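Local atomic coordinates of phosphoenolpyruvate-protein phosphotransferase (Acinetobacter sp., PDB entry 3CI6), a protein that probably transfers the phosphoryl group of phosphoenolpyruvate to a histidine of a partner protein, and is represented here by its GAF domain. Residues Y48-E52 and K127-V131; Q55-L59 and G71-L77. All blocks are in the same frame, centred on the assembly; numbering follows the deposited sequence. Where two conformers were deposited one is given.

Interaction 1 of 2, residues Y48-E52 and K127-V131; sequences YLLDE and KVMGV. With P4G (1-ethoxy-2-(2-ethoxyethoxy)ethane), chain F.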
ATOM      1  N   TYR B  48      11.884   9.946   4.674  1.00  5.62           N
ATOM      2  CA  TYR B  48      12.960   9.606   5.593  1.00  5.47           C
ATOM      3  C   TYR B  48      12.737   8.176   6.022  1.00  6.63           C
ATOM      4  O   TYR B  48      11.658   7.814   6.543  1.00  7.57           O
ATOM      5  CB  TYR B  48      12.918  10.554   6.834  1.00  7.35           C
ATOM      6  CG  TYR B  48      13.173  11.985   6.528  1.00  8.37           C
ATOM      7  CD1 TYR B  48      12.125  12.781   6.122  1.00  9.53           C
ATOM      8  CD2 TYR B  48      14.441  12.567   6.632  1.00 11.38           C
ATOM      9  CE1 TYR B  48      12.301  14.112   5.803  1.00 11.24           C
ATOM     10  CE2 TYR B  48      14.604  13.897   6.302  1.00 11.52           C
ATOM     11  CZ  TYR B  48      13.527  14.646   5.894  1.00 12.09           C
ATOM     12  OH  TYR B  48      13.636  16.008   5.533  1.00 15.42           O
ATOM     13  N   LEU B  49      13.745   7.330   5.893  1.00  5.30           N
ATOM     14  CA  LEU B  49      13.605   5.943   6.315  1.00  5.67           C
ATOM     15  C   LEU B  49      14.354   5.696   7.603  1.00  6.57           C
ATOM     16  O   LEU B  49      15.445   6.253   7.835  1.00  6.23           O
ATOM     17  CB  LEU B  49      14.117   4.961   5.251  1.00  6.75           C
ATOM     18  CG  LEU B  49      13.306   4.935   3.957  1.00  9.35           C
ATOM     19  CD1 LEU B  49      13.806   3.736   3.143  1.00 11.71           C
ATOM     20  CD2 LEU B  49      11.801   4.882   4.252  1.00 11.89           C
ATOM     21  N   LEU B  50      13.775   4.913   8.489  0.60  7.42           N
ATOM     22  CA  LEU B  50      14.450   4.564   9.727  0.60  8.72           C
ATOM     23  C   LEU B  50      15.595   3.588   9.416  0.60  8.05           C
ATOM     24  O   LEU B  50      15.352   2.492   8.923  0.60  8.96           O
ATOM     25  CB  LEU B  50      13.420   3.998  10.724  0.60  8.49           C
ATOM     26  CG  LEU B  50      13.736   4.160  12.217  0.60  8.91           C
ATOM     27  CD1 LEU B  50      12.559   3.720  13.101  0.60 13.27           C
ATOM     28  CD2 LEU B  50      15.021   3.391  12.522  0.60 10.31           C
ATOM     29  N   ASP B  51      16.836   3.984   9.758  1.00  8.82           N
ATOM     30  CA  ASP B  51      18.080   3.284   9.552  1.00 10.19           C
ATOM     31  C   ASP B  51      18.379   2.684  10.913  1.00 12.59           C
ATOM     32  O   ASP B  51      18.898   3.352  11.809  1.00 12.82           O
ATOM     33  CB  ASP B  51      19.144   4.281   9.110  1.00 10.60           C
ATOM     34  CG  ASP B  51      20.501   3.653   8.974  1.00 12.30           C
ATOM     35  OD1 ASP B  51      20.618   2.435   9.290  1.00 14.02           O
ATOM     36  OD2 ASP B  51      21.393   4.364   8.496  1.00 14.37           O
ATOM     37  N   GLU B  52      18.048   1.422  11.109  0.60 13.70           N
ATOM     38  CA  GLU B  52      18.167   0.873  12.446  0.60 14.29           C
ATOM     39  C   GLU B  52      19.629   0.605  12.820  0.60 13.02           C
ATOM     40  O   GLU B  52      19.959   0.593  13.993  0.60 14.13           O
ATOM     41  CB  GLU B  52      17.326  -0.388  12.582  0.60 15.24           C
ATOM     42  CG  GLU B  52      16.715  -0.555  13.948  0.60 16.86           C
ATOM     43  CD  GLU B  52      15.454  -1.397  13.917  0.60 17.40           C
ATOM     44  OE1 GLU B  52      15.321  -2.243  12.997  0.60 20.90           O
ATOM     45  OE2 GLU B  52      14.609  -1.198  14.811  0.60 21.63           O
ATOM     46  N   LYS B 127       5.623  -1.750  13.167  1.00  6.09           N
ATOM     47  CA  LYS B 127       6.932  -1.112  13.291  1.00  6.69           C
ATOM     48  C   LYS B 127       7.036   0.105  12.366  1.00  6.60           C
ATOM     49  O   LYS B 127       6.584   0.075  11.232  1.00  6.39           O
ATOM     50  CB  LYS B 127       8.032  -2.107  12.917  1.00  6.62           C
ATOM     51  CG  LYS B 127       9.461  -1.631  13.043  1.00 10.20           C
ATOM     52  CD  LYS B 127      10.416  -2.792  12.743  1.00 11.93           C
ATOM     53  CE  LYS B 127      11.856  -2.356  12.783  1.00 16.14           C
ATOM     54  NZ  LYS B 127      12.162  -1.610  14.015  1.00 20.26           N
ATOM     55  N   VAL B 128       7.638   1.186  12.856  1.00  7.43           N
ATOM     56  CA  VAL B 128       7.859   2.369  12.030  1.00  6.90           C
ATOM     57  C   VAL B 128       9.034   2.149  11.093  1.00  6.75           C
ATOM     58  O   VAL B 128      10.133   1.817  11.544  1.00  9.28           O
ATOM     59  CB  VAL B 128       8.146   3.605  12.894  1.00  8.42           C
ATOM     60  CG1 VAL B 128       8.582   4.738  12.008  1.00  9.90           C
ATOM     61  CG2 VAL B 128       6.891   3.980  13.639  1.00 13.63           C
HETATM   62  N   MSE B 129       8.752   2.208   9.804  1.00  5.17           N
HETATM   63  CA  MSE B 129       9.737   2.048   8.771  1.00  5.81           C
HETATM   64  C   MSE B 129      10.300   3.394   8.318  1.00  4.74           C
HETATM   65  O   MSE B 129      11.366   3.455   7.727  1.00  3.76           O
HETATM   66  CB  MSE B 129       9.143   1.363   7.531  1.00  7.35           C
HETATM   67  CG  MSE B 129       8.545  -0.039   7.675  1.00  7.91           C
HETATM   68 SE   MSE B 129       9.913  -1.345   7.855  1.00 20.65          SE
HETATM   69  CE  MSE B 129       9.624  -1.273   9.540  1.00  2.10           C
ATOM     70  N   GLY B 130       9.567   4.480   8.568  1.00  4.88           N
ATOM     71  CA  GLY B 130       9.969   5.801   8.026  1.00  4.77           C
ATOM     72  C   GLY B 130       8.855   6.800   8.201  1.00  4.45           C
ATOM     73  O   GLY B 130       7.842   6.493   8.816  1.00  5.16           O
ATOM     74  N   VAL B 131       9.089   7.992   7.683  1.00  4.25           N
ATOM     75  CA  VAL B 131       8.149   9.097   7.749  1.00  4.46           C
ATOM     76  C   VAL B 131       8.174   9.812   6.415  1.00  5.31           C
ATOM     77  O   VAL B 131       9.207  10.168   5.906  1.00  5.28           O
ATOM     78  CB  VAL B 131       8.509  10.079   8.882  1.00  4.69           C
ATOM     79  CG1 VAL B 131       7.541  11.276   8.827  1.00  5.89           C
ATOM     80  CG2 VAL B 131       8.502   9.373  10.248  1.00  5.65           C
TER
HETATM   81  C8  P4G F 169      18.496  -1.732   3.377  1.00 26.71           C
HETATM   82  C7  P4G F 169      17.187  -1.273   2.759  1.00 29.17           C
HETATM   83  O4  P4G F 169      16.467  -0.516   3.714  1.00 31.73           O
HETATM   84  C6  P4G F 169      17.191   0.652   3.994  1.00 27.89           C
HETATM   85  C5  P4G F 169      16.584   1.696   4.888  1.00 30.10           C
HETATM   86  O3  P4G F 169      17.492   2.741   5.354  1.00 32.78           O
HETATM   87  C4  P4G F 169      18.756   2.723   4.762  1.00 29.84           C
HETATM   88  C3  P4G F 169      19.506   3.845   5.361  1.00 33.03           C
HETATM   89  O2  P4G F 169      20.880   3.603   5.112  1.00 36.94           O
HETATM   90  C2  P4G F 169      21.176   3.739   3.738  1.00 36.36           C
HETATM   91  C1  P4G F 169      22.381   2.832   3.510  1.00 37.92           C
HETATM   92  O   HOH W   1      13.483   1.665   7.076  1.00 15.67           O
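Tyr48 and Val131 face each other as an antiparallel hydrogen-bonded pair, a worked example of regular pairing between strands 44-51 and 127-136. Tyr48 N gives a nearly straight bond to Val131 O (3.0 Å, 175° at the hydrogen), and Val131 N returns one to Tyr48 O at 2.8 Å. With CG anti to its carbonyl carbon (chi1 -64°), the Tyr48 ring turns an edge to Val131 O, which lies in the ring plane.

Leu49 forms the next pair, non-hydrogen-bonded, with Gly130. The backbones close to 4.0 Å between Leu49 CA and Gly130 CA. Leu49 CD1 meets the bound polyether at its C5.

Leu50 N reaches Met129 O at 2.9 Å from well above the carbonyl plane, missing the lone pairs. One water donates to both Leu50 O and Met129 O, bridging the strands as they diverge. In one of its two conformers, Leu50 CD1 rests 3.5 Å from Val128 O. Asp51 sends its CB away from segment 127-131; its carboxylate is held by Arg56 and Asn54 and lies beside the polyether. At the end, one conformer of Glu52 meets Lys127 from the opposite direction in a salt bridge: NZ of Lys127, swung round by chi4 (50°), meets Glu52 OE2 at 2.6 Å, on the syn side but tilted out of the carboxylate plane.

Met129 and Gly130 both face Val122 on strand 116-124, a classic beta bulge. The whole belongs to the central antiparallel sheet of a GAF domain, whose face bearing Leu49, backed by Ile161 of helix 144-167, helps line the polyether pocket.

Interaction 2 of 2, residues Q55-L59 and G71-L77; sequences QRYLL and GHVSLQL. With P4G (1-ethoxy-2-(2-ethoxyethoxy)ethane), chain F.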
ATOM      1  N   GLN B  55      20.575   4.049  13.969  1.00 12.10           N
ATOM      2  CA  GLN B  55      19.583   4.595  14.893  1.00 12.51           C
ATOM      3  C   GLN B  55      19.201   6.038  14.571  1.00 11.53           C
ATOM      4  O   GLN B  55      19.380   6.967  15.382  1.00 12.48           O
ATOM      5  CB  GLN B  55      20.076   4.458  16.333  1.00 13.89           C
ATOM      6  CG  GLN B  55      20.029   2.989  16.790  1.00 17.25           C
ATOM      7  CD  GLN B  55      18.615   2.419  16.837  1.00 21.25           C
ATOM      8  OE1 GLN B  55      17.781   2.878  17.621  1.00 25.12           O
ATOM      9  NE2 GLN B  55      18.328   1.440  15.982  1.00 24.46           N
ATOM     10  N   ARG B  56      18.750   6.235  13.343  1.00  9.33           N
ATOM     11  CA  ARG B  56      18.434   7.549  12.873  1.00  8.53           C
ATOM     12  C   ARG B  56      17.458   7.408  11.713  1.00  6.81           C
ATOM     13  O   ARG B  56      17.336   6.341  11.121  1.00  6.92           O
ATOM     14  CB  ARG B  56      19.698   8.252  12.357  1.00  8.36           C
ATOM     15  CG  ARG B  56      20.297   7.557  11.151  1.00 12.39           C
ATOM     16  CD  ARG B  56      21.548   8.189  10.566  1.00 16.15           C
ATOM     17  NE  ARG B  56      21.968   7.450   9.369  1.00 19.86           N
ATOM     18  CZ  ARG B  56      22.973   7.830   8.579  1.00 24.56           C
ATOM     19  NH1 ARG B  56      23.326   7.090   7.524  1.00 25.82           N
ATOM     20  NH2 ARG B  56      23.625   8.957   8.844  1.00 27.04           N
ATOM     21  N   TYR B  57      16.816   8.504  11.357  1.00  6.53           N
ATOM     22  CA  TYR B  57      16.063   8.593  10.092  1.00  6.50           C
ATOM     23  C   TYR B  57      16.971   9.200   9.045  1.00  6.80           C
ATOM     24  O   TYR B  57      17.610  10.237   9.321  1.00  9.48           O
ATOM     25  CB  TYR B  57      14.817   9.452  10.252  1.00  7.16           C
ATOM     26  CG  TYR B  57      13.743   8.865  11.155  1.00  7.28           C
ATOM     27  CD1 TYR B  57      12.916   7.863  10.713  1.00  9.76           C
ATOM     28  CD2 TYR B  57      13.526   9.369  12.427  1.00  8.36           C
ATOM     29  CE1 TYR B  57      11.938   7.325  11.523  1.00 11.74           C
ATOM     30  CE2 TYR B  57      12.535   8.843  13.228  1.00  8.93           C
ATOM     31  CZ  TYR B  57      11.735   7.840  12.761  1.00  9.79           C
ATOM     32  OH  TYR B  57      10.748   7.298  13.553  1.00 11.88           O
ATOM     33  N   LEU B  58      17.035   8.621   7.867  1.00  5.21           N
ATOM     34  CA  LEU B  58      17.864   9.146   6.789  1.00  5.48           C
ATOM     35  C   LEU B  58      16.995   9.606   5.638  1.00  5.58           C
ATOM     36  O   LEU B  58      16.101   8.888   5.209  1.00  5.24           O
ATOM     37  CB  LEU B  58      18.843   8.077   6.285  1.00  5.18           C
ATOM     38  CG  LEU B  58      19.869   8.472   5.226  1.00  4.80           C
ATOM     39  CD1 LEU B  58      20.844   9.549   5.769  1.00  6.92           C
ATOM     40  CD2 LEU B  58      20.592   7.218   4.739  1.00  7.07           C
ATOM     41  N   LEU B  59      17.279  10.806   5.107  1.00  5.54           N
ATOM     42  CA  LEU B  59      16.563  11.299   3.941  1.00  5.38           C
ATOM     43  C   LEU B  59      16.934  10.438   2.749  1.00  5.95           C
ATOM     44  O   LEU B  59      18.120  10.328   2.415  1.00  5.61           O
ATOM     45  CB  LEU B  59      16.967  12.749   3.678  1.00  5.14           C
ATOM     46  CG  LEU B  59      16.350  13.382   2.453  1.00  5.56           C
ATOM     47  CD1 LEU B  59      14.832  13.478   2.495  1.00  6.33           C
ATOM     48  CD2 LEU B  59      16.966  14.779   2.274  1.00  7.63           C
ATOM     49  N   GLY B  71      20.436  11.093   1.099  1.00  9.86           N
ATOM     50  CA  GLY B  71      21.447  10.174   1.601  1.00  9.28           C
ATOM     51  C   GLY B  71      22.429  10.755   2.597  1.00  9.65           C
ATOM     52  O   GLY B  71      23.305  10.026   3.107  1.00 11.57           O
ATOM     53  N   HIS B  72      22.271  12.037   2.920  0.50  9.55           N
ATOM     54  CA  HIS B  72      23.263  12.800   3.674  0.50  9.85           C
ATOM     55  C   HIS B  72      22.689  13.738   4.741  0.50 10.23           C
ATOM     56  O   HIS B  72      23.434  14.521   5.355  0.50 11.09           O
ATOM     57  CB  HIS B  72      24.119  13.585   2.684  0.50 10.09           C
ATOM     58  CG  HIS B  72      24.857  12.713   1.719  0.50 10.34           C
ATOM     59  ND1 HIS B  72      25.918  11.921   2.107  0.50 11.43           N
ATOM     60  CD2 HIS B  72      24.708  12.516   0.388  0.50 11.48           C
ATOM     61  CE1 HIS B  72      26.379  11.268   1.056  0.50 11.06           C
ATOM     62  NE2 HIS B  72      25.665  11.612   0.003  0.50 11.03           N
ATOM     63  N   VAL B  73      21.372  13.731   4.900  1.00 10.09           N
ATOM     64  CA  VAL B  73      20.721  14.418   6.010  1.00  9.56           C
ATOM     65  C   VAL B  73      20.003  13.389   6.871  1.00  9.19           C
ATOM     66  O   VAL B  73      19.259  12.551   6.353  1.00  8.17           O
ATOM     67  CB  VAL B  73      19.690  15.426   5.480  1.00 10.33           C
ATOM     68  CG1 VAL B  73      18.703  15.873   6.624  1.00 14.15           C
ATOM     69  CG2 VAL B  73      20.417  16.588   4.817  1.00 14.01           C
ATOM     70  N   SER B  74      20.264  13.432   8.173  1.00  9.91           N
ATOM     71  CA  SER B  74      19.625  12.502   9.080  1.00 10.83           C
ATOM     72  C   SER B  74      19.106  13.194  10.309  1.00 10.99           C
ATOM     73  O   SER B  74      19.492  14.332  10.626  1.00 11.07           O
ATOM     74  CB  SER B  74      20.534  11.387   9.475  1.00 11.67           C
ATOM     75  OG  SER B  74      21.622  11.899  10.207  1.00 13.34           O
ATOM     76  N   LEU B  75      18.211  12.495  10.976  1.00 10.89           N
ATOM     77  CA  LEU B  75      17.554  12.957  12.181  1.00 10.47           C
ATOM     78  C   LEU B  75      17.602  11.882  13.241  1.00 10.47           C
ATOM     79  O   LEU B  75      17.432  10.704  12.935  1.00  9.42           O
ATOM     80  CB  LEU B  75      16.079  13.281  11.902  1.00 11.28           C
ATOM     81  CG  LEU B  75      15.812  14.370  10.859  1.00 14.56           C
ATOM     82  CD1 LEU B  75      14.414  14.391  10.281  1.00 18.27           C
ATOM     83  CD2 LEU B  75      16.144  15.715  11.513  1.00 18.46           C
ATOM     84  N   GLN B  76      17.794  12.260  14.503  1.00 10.71           N
ATOM     85  CA  GLN B  76      17.700  11.247  15.535  1.00 12.42           C
ATOM     86  C   GLN B  76      16.245  10.812  15.718  1.00 12.32           C
ATOM     87  O   GLN B  76      15.314  11.483  15.291  1.00 10.85           O
ATOM     88  CB  GLN B  76      18.252  11.744  16.856  1.00 13.65           C
ATOM     89  CG  GLN B  76      19.729  12.119  16.780  1.00 16.95           C
ATOM     90  CD  GLN B  76      20.616  10.930  16.428  1.00 21.07           C
ATOM     91  OE1 GLN B  76      20.744   9.974  17.205  1.00 26.80           O
ATOM     92  NE2 GLN B  76      21.244  10.992  15.255  1.00 24.02           N
ATOM     93  N   LEU B  77      16.058   9.663  16.346  1.00 12.84           N
ATOM     94  CA  LEU B  77      14.752   9.029  16.407  1.00 14.05           C
ATOM     95  C   LEU B  77      13.709   9.842  17.182  1.00 14.51           C
ATOM     96  O   LEU B  77      12.538   9.767  16.880  1.00 14.84           O
ATOM     97  CB  LEU B  77      14.880   7.614  16.964  1.00 14.94           C
ATOM     98  CG  LEU B  77      15.611   6.653  16.026  1.00 16.76           C
ATOM     99  CD1 LEU B  77      15.585   5.285  16.651  1.00 19.93           C
ATOM    100  CD2 LEU B  77      15.009   6.591  14.622  1.00 16.77           C
TER
HETATM  101  C8  P4G F 169      18.496  -1.732   3.377  1.00 26.71           C
HETATM  102  C7  P4G F 169      17.187  -1.273   2.759  1.00 29.17           C
HETATM  103  O4  P4G F 169      16.467  -0.516   3.714  1.00 31.73           O
HETATM  104  C6  P4G F 169      17.191   0.652   3.994  1.00 27.89           C
HETATM  105  C5  P4G F 169      16.584   1.696   4.888  1.00 30.10           C
HETATM  106  O3  P4G F 169      17.492   2.741   5.354  1.00 32.78           O
HETATM  107  C4  P4G F 169      18.756   2.723   4.762  1.00 29.84           C
HETATM  108  C3  P4G F 169      19.506   3.845   5.361  1.00 33.03           C
HETATM  109  O2  P4G F 169      20.880   3.603   5.112  1.00 36.94           O
HETATM  110  C2  P4G F 169      21.176   3.739   3.738  1.00 36.36           C
HETATM  111  C1  P4G F 169      22.381   2.832   3.510  1.00 37.92           C
HETATM  112  O   HOH W   2      18.530   8.225  17.405  1.00 27.15           O
HETATM  113  O   HOH W   3      10.637   8.404  16.089  1.00 23.41           O
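Chi1 near -65° in both Tyr57 (-67°) and Leu77 (-68°) sets each CG anti to its own carbonyl carbon and brings the two side chains together at about a right angle. Leu77 CD2 then sits over one ring face, offset toward the rim, in a CH-pi contact 3.9 Å from the centroid of the Tyr57 ring. They close the open end of a beta hairpin, strands 56-63 and 74-76, at one margin of the GAF sheet.

Tyr57 and Leu75 exchange a pair of backbone bonds, with Leu75 O taking Tyr57 N at 2.8 Å, and Leu59 N donates to Val73 O. Beyond the regular strand, Gly71, with a positive phi that suits glycine, donates its N-H to Leu59 O. Leu58 and Ser74 form the non-hydrogen-bonded pair next to Tyr57 and Leu75, and here Ser74 CA comes to 3.0 Å from Tyr57 O in a CA-H...O contact.

On the face carrying Leu58 and Ser74, the extended Arg56 chain runs past Ser74, its CD 3.5 Å from Ser74 CB. Leu58 CD1 covers the centre of one face of the Arg56 guanidinium, and its other methyl, CD2, lies 3.6 Å from C3 of the bound polyether.

Two waters join backbone and side-chain polar atoms across the contact. One links Gln55 O, Gln76 OE1 and Leu77 N; another, in the plane of the Tyr57 ring, accepts from Tyr57 OH at 2.8 Å and donates to Leu77 O.

The centres of interactions 1 and 2 lie about 9 Å apart, on adjoining parts of one antiparallel sheet. Strand 44-51 pairs with 127-136 in interaction 1 and has on its other side strand 56-63, which carries interaction 2 out to the marginal strand 74-76. Along the chain, 55-59 and 71-77 are nested between 48-52 and 127-131, so a local hairpin sits inside a long-range closure. Leu49 O probably accepts a hydrogen bond from Leu58 N, Leu50 packs on Leu77, and a G1 bulge at Gln55 and Arg56 faces Asp51. Leu49, Asp51 and Leu58 supply the sheet side of the polyether pocket, which Leu25, Ala164 and His165 of helices 25-40 and 144-167 complete.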